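Local coordinates for L-lysine 6-oxidase (Marinomonas mediterranea, PDB 3WEU), which oxidises the side-chain amine of free L-lysine with a cysteine tryptophylquinone cofactor, releasing the hydrogen peroxide that makes this secreted enzyme antibacterial, at residues 258-267 with 403-411; 74-85 with 186-194. One frame throughout, in Å; residues are numbered along the deposited sequence.

Contact 1: 258-267 with 403-411; sequences ISTLSDTCFD and LALDATQLF
Gln409 reaches across to the loop at Ile258 and Ser259 and uses both ends of its amide there. Its NE2 donates to Ile258 O at 3.0 Å, with the acceptor close to the amide plane, while its OE1 takes the hydroxyl proton of Ser259 OG at 2.6 Å on a lone pair in the carbonyl plane. The same OE1 also accepts from Asp406 N, so bonds at both ends fix the rotation of the amide. Water 1 donates to Ser259 OG and to Ala404 O, a second bridge between the loops.

Two helix starts meet here, each closed by a capping box; the axes of segments 261-267 and 407-411 approach to 9.4 Å and cross at 86°. Thr260 and Asp263 form one: Thr260 OG1 accepts from Asp263 N, and Asp263 OD2 from Thr260 N. Arg305 is a second partner of both Ile258 O and Asp263 OD2. In the other, Asp406 OD1 accepts from Gln409 N on its syn side at 2.9 Å and Gln409 OE1 answers Asp406 N, so the reciprocating residue of this box also spans the interface.

Asp406 CG lies between its backbone N and carbonyl carbon (chi1 73°), which turns OD1 back to the helix start and leaves OD2 facing Asp263 CB at 3.2 Å. Water 3 donates to that OD2 and is shared with Thr264 OG1. The carboxylates of Asp267 and Asp406 stack with planes 8° apart, their OD1 atoms 4.0 Å from each other. Asp267 OD1 receives Thr408 OG1, also bonded to Tyr287, at 2.6 Å on its anti lone pair; its OD2 pairs with Arg271 and accepts from water 4, which Ala407 N donates to. Together with the N-terminal end of helix 407-418, these partners probably offset the like charges.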
loop_
_atom_site.group_PDB
_atom_site.type_symbol
_atom_site.label_atom_id
_atom_site.label_comp_id
_atom_site.label_asym_id
_atom_site.label_seq_id
_atom_site.Cartn_x
_atom_site.Cartn_y
_atom_site.Cartn_z
ATOM N N ILE A 258 31.967 14.366 -17.312
ATOM C CA ILE A 258 32.724 14.143 -18.501
ATOM C C ILE A 258 32.180 14.906 -19.709
ATOM O O ILE A 258 32.954 15.578 -20.413
ATOM C CB ILE A 258 32.889 12.653 -18.795
ATOM C CG1 ILE A 258 33.863 12.009 -17.782
ATOM C CG2 ILE A 258 33.445 12.455 -20.239
ATOM C CD1 ILE A 258 33.743 10.474 -17.694
ATOM N N SER A 259 30.874 14.819 -19.927
ATOM C CA SER A 259 30.191 15.675 -20.913
ATOM C C SER A 259 29.175 16.542 -20.141
ATOM O O SER A 259 28.201 16.045 -19.537
ATOM C CB SER A 259 29.524 14.865 -22.035
ATOM O OG SER A 259 30.446 13.945 -22.654
ATOM N N THR A 260 29.482 17.820 -20.086
ATOM C CA THR A 260 28.651 18.830 -19.430
ATOM C C THR A 260 27.625 19.389 -20.397
ATOM O O THR A 260 27.732 19.247 -21.640
ATOM C CB THR A 260 29.447 20.028 -18.885
ATOM O OG1 THR A 260 29.861 20.871 -19.976
ATOM C CG2 THR A 260 30.711 19.584 -18.149
ATOM N N LEU A 261 26.647 20.096 -19.845
ATOM C CA LEU A 261 25.707 20.801 -20.744
ATOM C C LEU A 261 26.346 21.896 -21.564
ATOM O O LEU A 261 25.916 22.181 -22.705
ATOM C CB LEU A 261 24.535 21.327 -19.957
ATOM C CG LEU A 261 23.111 21.335 -20.503
ATOM C CD1 LEU A 261 22.712 22.681 -20.975
ATOM C CD2 LEU A 261 22.687 20.223 -21.490
ATOM N N SER A 262 27.440 22.486 -21.073
ATOM C CA SER A 262 28.252 23.344 -21.971
ATOM C C SER A 262 28.845 22.590 -23.166
ATOM O O SER A 262 28.741 23.074 -24.304
ATOM C CB SER A 262 29.344 24.109 -21.242
ATOM O OG SER A 262 30.105 24.934 -22.121
ATOM N N ASP A 263 29.366 21.397 -22.934
ATOM C CA ASP A 263 29.806 20.556 -24.052
ATOM C C ASP A 263 28.597 20.319 -25.003
ATOM O O ASP A 263 28.774 20.374 -26.216
ATOM C CB ASP A 263 30.374 19.228 -23.615
ATOM C CG ASP A 263 31.556 19.387 -22.747
ATOM O OD1 ASP A 263 32.434 20.152 -23.116
ATOM O OD2 ASP A 263 31.570 18.826 -21.638
ATOM N N THR A 264 27.404 20.103 -24.457
ATOM C CA THR A 264 26.227 19.880 -25.301
ATOM C C THR A 264 25.985 21.096 -26.200
ATOM O O THR A 264 25.832 20.979 -27.453
ATOM C CB THR A 264 24.984 19.556 -24.494
ATOM O OG1 THR A 264 25.193 18.350 -23.750
ATOM C CG2 THR A 264 23.761 19.402 -25.424
ATOM N N CYS A 265 25.945 22.277 -25.583
ATOM C CA CYS A 265 25.674 23.508 -26.343
ATOM C C CYS A 265 26.761 23.746 -27.392
ATOM O O CYS A 265 26.432 24.154 -28.509
ATOM C CB CYS A 265 25.493 24.739 -25.425
ATOM S SG CYS A 265 23.973 24.629 -24.483
ATOM N N PHE A 266 28.037 23.521 -27.036
ATOM C CA PHE A 266 29.146 23.676 -27.928
ATOM C C PHE A 266 29.012 22.736 -29.140
ATOM O O PHE A 266 29.126 23.145 -30.273
ATOM C CB PHE A 266 30.480 23.413 -27.170
ATOM C CG PHE A 266 31.691 23.675 -27.983
ATOM C CD1 PHE A 266 32.002 24.982 -28.339
ATOM C CD2 PHE A 266 32.459 22.643 -28.508
ATOM C CE1 PHE A 266 33.086 25.237 -29.169
ATOM C CE2 PHE A 266 33.560 22.899 -29.284
ATOM C CZ PHE A 266 33.898 24.203 -29.608
ATOM N N ASP A 267 28.731 21.458 -28.871
ATOM C CA ASP A 267 28.604 20.460 -29.945
ATOM C C ASP A 267 27.464 20.831 -30.902
ATOM O O ASP A 267 27.640 20.784 -32.121
ATOM C CB ASP A 267 28.325 19.108 -29.282
ATOM C CG ASP A 267 27.989 18.003 -30.248
ATOM O OD1 ASP A 267 28.789 17.772 -31.186
ATOM O OD2 ASP A 267 26.938 17.351 -29.989
ATOM N N LEU A 403 27.588 4.702 -22.489
ATOM C CA LEU A 403 27.900 6.084 -22.779
ATOM C C LEU A 403 28.917 6.274 -23.868
ATOM O O LEU A 403 29.814 5.478 -24.024
ATOM C CB LEU A 403 28.358 6.814 -21.490
ATOM C CG LEU A 403 28.444 8.326 -21.467
ATOM C CD1 LEU A 403 27.087 8.964 -21.759
ATOM C CD2 LEU A 403 29.000 8.793 -20.141
ATOM N N ALA A 404 28.792 7.377 -24.608
ATOM C CA ALA A 404 29.879 7.907 -25.484
ATOM C C ALA A 404 30.036 9.357 -25.109
ATOM O O ALA A 404 29.127 10.003 -24.513
ATOM C CB ALA A 404 29.474 7.820 -26.968
ATOM N N LEU A 405 31.183 9.904 -25.487
ATOM C CA LEU A 405 31.350 11.317 -25.546
ATOM C C LEU A 405 30.374 11.933 -26.557
ATOM O O LEU A 405 29.706 11.230 -27.376
ATOM C CB LEU A 405 32.767 11.631 -25.975
ATOM C CG LEU A 405 33.889 11.166 -25.050
ATOM C CD1 LEU A 405 35.256 11.437 -25.635
ATOM C CD2 LEU A 405 33.828 11.779 -23.668
ATOM N N ASP A 406 30.276 13.254 -26.551
ATOM C CA ASP A 406 29.535 13.891 -27.617
ATOM C C ASP A 406 30.397 13.946 -28.878
ATOM O O ASP A 406 31.577 13.696 -28.824
ATOM C CB ASP A 406 28.889 15.249 -27.200
ATOM C CG ASP A 406 29.842 16.395 -27.034
ATOM O OD1 ASP A 406 30.721 16.579 -27.910
ATOM O OD2 ASP A 406 29.640 17.237 -26.060
ATOM N N ALA A 407 29.774 14.226 -30.003
ATOM C CA ALA A 407 30.429 14.067 -31.289
ATOM C C ALA A 407 31.616 15.007 -31.443
ATOM O O ALA A 407 32.635 14.614 -31.994
ATOM C CB ALA A 407 29.438 14.274 -32.423
ATOM N N THR A 408 31.530 16.170 -30.824
ATOM C CA THR A 408 32.629 17.147 -30.904
ATOM C C THR A 408 33.795 16.771 -30.001
ATOM O O THR A 408 34.963 16.764 -30.431
ATOM C CB THR A 408 32.105 18.583 -30.730
ATOM O OG1 THR A 408 31.136 18.813 -31.781
ATOM C CG2 THR A 408 33.258 19.615 -30.759
ATOM N N GLN A 409 33.486 16.344 -28.748
ATOM C CA GLN A 409 34.544 15.842 -27.923
ATOM C C GLN A 409 35.260 14.725 -28.601
ATOM O O GLN A 409 36.471 14.623 -28.551
ATOM C CB GLN A 409 33.994 15.366 -26.588
ATOM C CG GLN A 409 33.390 16.434 -25.735
ATOM C CD GLN A 409 32.745 15.852 -24.476
ATOM O OE1 GLN A 409 31.845 14.982 -24.564
ATOM N NE2 GLN A 409 33.248 16.262 -23.318
ATOM N N LEU A 410 34.515 13.825 -29.200
ATOM C CA LEU A 410 35.162 12.622 -29.742
ATOM C C LEU A 410 35.962 12.952 -31.009
ATOM O O LEU A 410 37.075 12.426 -31.223
ATOM C CB LEU A 410 34.119 11.575 -30.003
ATOM C CG LEU A 410 34.623 10.259 -30.531
ATOM C CD1 LEU A 410 35.381 9.482 -29.448
ATOM C CD2 LEU A 410 33.533 9.376 -31.120
ATOM N N PHE A 411 35.452 13.886 -31.811
ATOM C CA PHE A 411 36.211 14.349 -32.965
ATOM C C PHE A 411 37.605 14.891 -32.522
ATOM O O PHE A 411 38.653 14.557 -33.055
ATOM C CB PHE A 411 35.466 15.458 -33.700
ATOM C CG PHE A 411 36.326 16.143 -34.687
ATOM C CD1 PHE A 411 36.772 15.441 -35.784
ATOM C CD2 PHE A 411 36.814 17.396 -34.441
ATOM C CE1 PHE A 411 37.636 16.020 -36.698
ATOM C CE2 PHE A 411 37.669 17.988 -35.336
ATOM C CZ PHE A 411 38.103 17.298 -36.472
HETATM O O HOH W 1 29.949 11.463 -22.113
HETATM O O HOH W 2 35.197 18.610 -23.265
HETATM O O HOH W 3 27.361 16.697 -24.562
HETATM O O HOH W 4 26.852 14.599 -30.110
#

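Contact 2: 74-85 with 186-194; sequences TLDSPNVKNIEW and RTDSQGRLI
Gly191 O is gripped by two donors: the indole Trp85 NE1 at 2.8 Å, lying in the carbonyl plane, and water 5, which also donates to Ile83 O. The acceptor sits at the edge of the indole, and both ring faces are packed. Leu193 CB rests over the centre of the five-membered ring, a CH-pi contact with 3.4 Å from CB to the Trp85 centroid; Ile83 CG2 lies toward the rim of the opposite face.

Further out, two turns dock. Leu75 N donates to Gln190 O at 3.0 Å, and Leu75 CD1 settles 3.5 Å from Gly191 CA, against the backbone of the turn. Thr74 OG1 accepts from Asp76 N in an ST turn, while Gln190 NE2 reaches Asp76 OD2 at 3.0 Å on the anti side of the carboxylate.

The type I turn Asp188-Gly191 links strands 181-187 and 193-196 as a hairpin and is stiffened from within. Asp188 OD1 takes Gln190 N and Arg192 N from opposite faces of its plane, and OD2 forms a salt bridge with Arg192 NH1, coplanar with the guanidinium. Gln190 OE1 accepts from the same NH1 and from Lys41, and Thr74 CG2 lies over the guanidinium face. Two of the three direct hydrogen bonds end on hairpin carbonyls, so docking probably depends in good part on the turn's backbone shape, with the Gln190-Asp76 bond and indole packing adding side-chain specificity.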
loop_
_atom_site.group_PDB
_atom_site.type_symbol
_atom_site.label_atom_id
_atom_site.label_comp_id
_atom_site.label_asym_id
_atom_site.label_seq_id
_atom_site.Cartn_x
_atom_site.Cartn_y
_atom_site.Cartn_z
ATOM N N THR A 74 26.292 48.853 -15.817
ATOM C CA THR A 74 25.577 48.848 -14.564
ATOM C C THR A 74 24.877 50.213 -14.361
ATOM O O THR A 74 25.024 51.122 -15.156
ATOM C CB THR A 74 26.501 48.606 -13.381
ATOM O OG1 THR A 74 27.227 49.784 -13.110
ATOM C CG2 THR A 74 27.461 47.405 -13.659
ATOM N N LEU A 75 24.172 50.323 -13.257
ATOM C CA LEU A 75 23.494 51.583 -12.864
ATOM C C LEU A 75 24.483 52.668 -12.660
ATOM O O LEU A 75 24.089 53.826 -12.720
ATOM C CB LEU A 75 22.688 51.381 -11.604
ATOM C CG LEU A 75 21.488 50.462 -11.709
ATOM C CD1 LEU A 75 20.874 50.249 -10.324
ATOM C CD2 LEU A 75 20.455 50.956 -12.703
ATOM N N ASP A 76 25.776 52.318 -12.486
ATOM C CA ASP A 76 26.865 53.325 -12.396
ATOM C C ASP A 76 27.458 53.762 -13.707
ATOM O O ASP A 76 28.272 54.659 -13.726
ATOM C CB ASP A 76 28.011 52.785 -11.541
ATOM C CG ASP A 76 27.614 52.638 -10.122
ATOM O OD1 ASP A 76 26.722 53.402 -9.755
ATOM O OD2 ASP A 76 28.123 51.797 -9.356
ATOM N N SER A 77 27.075 53.151 -14.832
ATOM C CA SER A 77 27.667 53.505 -16.096
ATOM C C SER A 77 27.121 54.879 -16.564
ATOM O O SER A 77 25.921 55.170 -16.395
ATOM C CB SER A 77 27.345 52.484 -17.190
ATOM O OG SER A 77 27.701 51.191 -16.780
ATOM N N PRO A 78 27.978 55.672 -17.208
ATOM C CA PRO A 78 27.442 56.891 -17.817
ATOM C C PRO A 78 26.329 56.618 -18.870
ATOM O O PRO A 78 26.370 55.660 -19.686
ATOM C CB PRO A 78 28.675 57.538 -18.494
ATOM C CG PRO A 78 29.809 56.554 -18.426
ATOM C CD PRO A 78 29.336 55.330 -17.677
ATOM N N ASN A 79 25.328 57.460 -18.822
ATOM C CA ASN A 79 24.256 57.462 -19.808
ATOM C C ASN A 79 23.261 56.340 -19.514
ATOM O O ASN A 79 22.323 56.170 -20.262
ATOM C CB ASN A 79 24.768 57.440 -21.287
ATOM C CG ASN A 79 23.688 57.905 -22.328
ATOM O OD1 ASN A 79 22.863 58.787 -22.064
ATOM N ND2 ASN A 79 23.693 57.276 -23.513
ATOM N N VAL A 80 23.487 55.556 -18.453
ATOM C CA VAL A 80 22.484 54.597 -18.027
ATOM C C VAL A 80 21.612 55.163 -16.928
ATOM O O VAL A 80 22.072 55.546 -15.844
ATOM C CB VAL A 80 23.100 53.253 -17.555
ATOM C CG1 VAL A 80 22.007 52.317 -17.026
ATOM C CG2 VAL A 80 23.807 52.592 -18.711
ATOM N N LYS A 81 20.322 55.178 -17.159
ATOM C CA LYS A 81 19.468 55.600 -16.116
ATOM C C LYS A 81 18.722 54.460 -15.470
ATOM O O LYS A 81 18.351 54.571 -14.341
ATOM C CB LYS A 81 18.550 56.741 -16.632
ATOM C CG LYS A 81 17.178 56.361 -17.103
ATOM C CD LYS A 81 16.464 57.578 -17.759
ATOM C CE LYS A 81 15.431 58.190 -16.896
ATOM N NZ LYS A 81 14.732 59.340 -17.592
ATOM N N ASN A 82 18.473 53.338 -16.149
ATOM C CA ASN A 82 17.893 52.194 -15.424
ATOM C C ASN A 82 18.227 50.927 -16.147
ATOM O O ASN A 82 18.539 50.979 -17.304
ATOM C CB ASN A 82 16.377 52.273 -15.333
ATOM C CG ASN A 82 15.833 51.466 -14.143
ATOM O OD1 ASN A 82 16.560 50.970 -13.264
ATOM N ND2 ASN A 82 14.544 51.336 -14.126
ATOM N N ILE A 83 18.080 49.815 -15.440
ATOM C CA ILE A 83 18.271 48.489 -15.988
ATOM C C ILE A 83 17.185 47.681 -15.303
ATOM O O ILE A 83 17.204 47.544 -14.118
ATOM C CB ILE A 83 19.677 47.921 -15.664
ATOM C CG1 ILE A 83 20.762 48.785 -16.330
ATOM C CG2 ILE A 83 19.723 46.465 -16.100
ATOM C CD1 ILE A 83 22.234 48.397 -15.976
ATOM N N GLU A 84 16.270 47.136 -16.091
ATOM C CA GLU A 84 15.134 46.429 -15.555
ATOM C C GLU A 84 15.174 45.034 -16.102
ATOM O O GLU A 84 15.228 44.833 -17.307
ATOM C CB GLU A 84 13.832 47.065 -15.951
ATOM C CG GLU A 84 12.694 46.465 -15.161
ATOM C CD GLU A 84 11.394 47.254 -15.333
ATOM O OE1 GLU A 84 11.190 47.875 -16.402
ATOM O OE2 GLU A 84 10.617 47.246 -14.374
ATOM N N TRP A 85 15.122 44.090 -15.192
ATOM C CA TRP A 85 15.197 42.707 -15.562
ATOM C C TRP A 85 13.827 42.144 -15.327
ATOM O O TRP A 85 13.255 42.382 -14.282
ATOM C CB TRP A 85 16.195 42.015 -14.600
ATOM C CG TRP A 85 17.573 42.566 -14.555
ATOM C CD1 TRP A 85 18.078 43.497 -13.693
ATOM C CD2 TRP A 85 18.646 42.148 -15.364
ATOM N NE1 TRP A 85 19.411 43.702 -13.934
ATOM C CE2 TRP A 85 19.796 42.858 -14.946
ATOM C CE3 TRP A 85 18.762 41.195 -16.383
ATOM C CZ2 TRP A 85 21.033 42.691 -15.546
ATOM C CZ3 TRP A 85 19.976 41.018 -16.948
ATOM C CH2 TRP A 85 21.113 41.758 -16.536
ATOM N N ARG A 186 16.504 39.385 -7.151
ATOM C CA ARG A 186 17.161 40.489 -6.486
ATOM C C ARG A 186 17.986 41.284 -7.484
ATOM O O ARG A 186 18.269 40.805 -8.591
ATOM C CB ARG A 186 18.082 39.976 -5.406
ATOM C CG ARG A 186 17.391 39.545 -4.167
ATOM C CD ARG A 186 18.390 38.905 -3.209
ATOM N NE ARG A 186 17.833 38.688 -1.859
ATOM C CZ ARG A 186 17.981 39.498 -0.803
ATOM N NH1 ARG A 186 18.571 40.666 -0.883
ATOM N NH2 ARG A 186 17.452 39.159 0.348
ATOM N N THR A 187 18.454 42.439 -7.048
ATOM C CA THR A 187 19.538 43.126 -7.672
ATOM C C THR A 187 20.583 43.366 -6.622
ATOM O O THR A 187 20.270 43.420 -5.436
ATOM C CB THR A 187 19.205 44.480 -8.288
ATOM O OG1 THR A 187 18.619 45.318 -7.280
ATOM C CG2 THR A 187 18.279 44.295 -9.560
ATOM N N ASP A 188 21.808 43.533 -7.084
ATOM C CA ASP A 188 22.963 43.798 -6.218
ATOM C C ASP A 188 23.053 45.323 -6.135
ATOM O O ASP A 188 22.102 46.044 -6.566
ATOM C CB ASP A 188 24.263 43.125 -6.692
ATOM C CG ASP A 188 24.892 43.754 -7.903
ATOM O OD1 ASP A 188 24.327 44.702 -8.512
ATOM O OD2 ASP A 188 25.981 43.266 -8.309
ATOM N N SER A 189 24.109 45.813 -5.508
ATOM C CA SER A 189 24.248 47.235 -5.269
ATOM C C SER A 189 24.406 48.075 -6.537
ATOM O O SER A 189 24.300 49.292 -6.480
ATOM C CB SER A 189 25.363 47.525 -4.254
ATOM O OG SER A 189 26.585 47.271 -4.829
ATOM N N GLN A 190 24.687 47.454 -7.679
ATOM C CA GLN A 190 24.854 48.149 -8.954
ATOM C C GLN A 190 23.817 47.780 -9.991
ATOM O O GLN A 190 23.953 48.141 -11.184
ATOM C CB GLN A 190 26.249 47.884 -9.518
ATOM C CG GLN A 190 27.358 48.501 -8.665
ATOM C CD GLN A 190 28.749 48.152 -9.122
ATOM O OE1 GLN A 190 29.235 47.030 -8.967
ATOM N NE2 GLN A 190 29.431 49.142 -9.697
ATOM N N GLY A 191 22.774 47.105 -9.579
ATOM C CA GLY A 191 21.668 46.836 -10.496
ATOM C C GLY A 191 21.742 45.515 -11.243
ATOM O O GLY A 191 20.829 45.238 -12.066
ATOM N N ARG A 192 22.746 44.670 -10.948
ATOM C CA ARG A 192 22.828 43.376 -11.604
ATOM C C ARG A 192 21.741 42.502 -11.078
ATOM O O ARG A 192 21.351 42.586 -9.889
ATOM C CB ARG A 192 24.201 42.656 -11.348
ATOM C CG ARG A 192 25.427 43.413 -11.839
ATOM C CD ARG A 192 26.730 42.700 -11.417
ATOM N NE ARG A 192 27.868 43.472 -11.812
ATOM C CZ ARG A 192 28.428 44.383 -11.032
ATOM N NH1 ARG A 192 28.042 44.518 -9.774
ATOM N NH2 ARG A 192 29.459 45.055 -11.502
ATOM N N LEU A 193 21.263 41.599 -11.937
ATOM C CA LEU A 193 20.236 40.645 -11.527
ATOM C C LEU A 193 20.795 39.422 -10.809
ATOM O O LEU A 193 21.835 38.887 -11.218
ATOM C CB LEU A 193 19.496 40.189 -12.771
ATOM C CG LEU A 193 18.515 39.033 -12.595
ATOM C CD1 LEU A 193 17.348 39.420 -11.752
ATOM C CD2 LEU A 193 17.967 38.497 -13.955
ATOM N N ILE A 194 20.120 38.981 -9.782
ATOM C CA ILE A 194 20.369 37.688 -9.138
ATOM C C ILE A 194 19.099 36.944 -9.127
ATOM O O ILE A 194 18.091 37.423 -8.598
ATOM C CB ILE A 194 20.886 37.866 -7.666
ATOM C CG1 ILE A 194 22.249 38.490 -7.701
ATOM C CG2 ILE A 194 20.937 36.525 -6.912
ATOM C CD1 ILE A 194 22.712 39.137 -6.396
HETATM O O HOH W 5 18.946 47.368 -12.028
#

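Contact 2 closes along the chain before contact 1 opens, and their centres lie 35 Å apart, with nearest atoms about 18 Å from each other, so neither touches the other. Contact 2 sits toward the periphery, 32 Å from the chain centre, joining parts of the mixed sheet within the N-terminal family region. Contact 1 lies deeper, at 15 Å, and brings the start of helix 261-272 onto that of helix 407-418, the latter in the C-terminal family region. Strand 237-247 of the same sheet comes between the two in sequence. Both join segments more than a hundred residues apart: contact 2 packs a turn and a strand on a hairpin of the beta region, contact 1 sets two helix starts against each other in the interior.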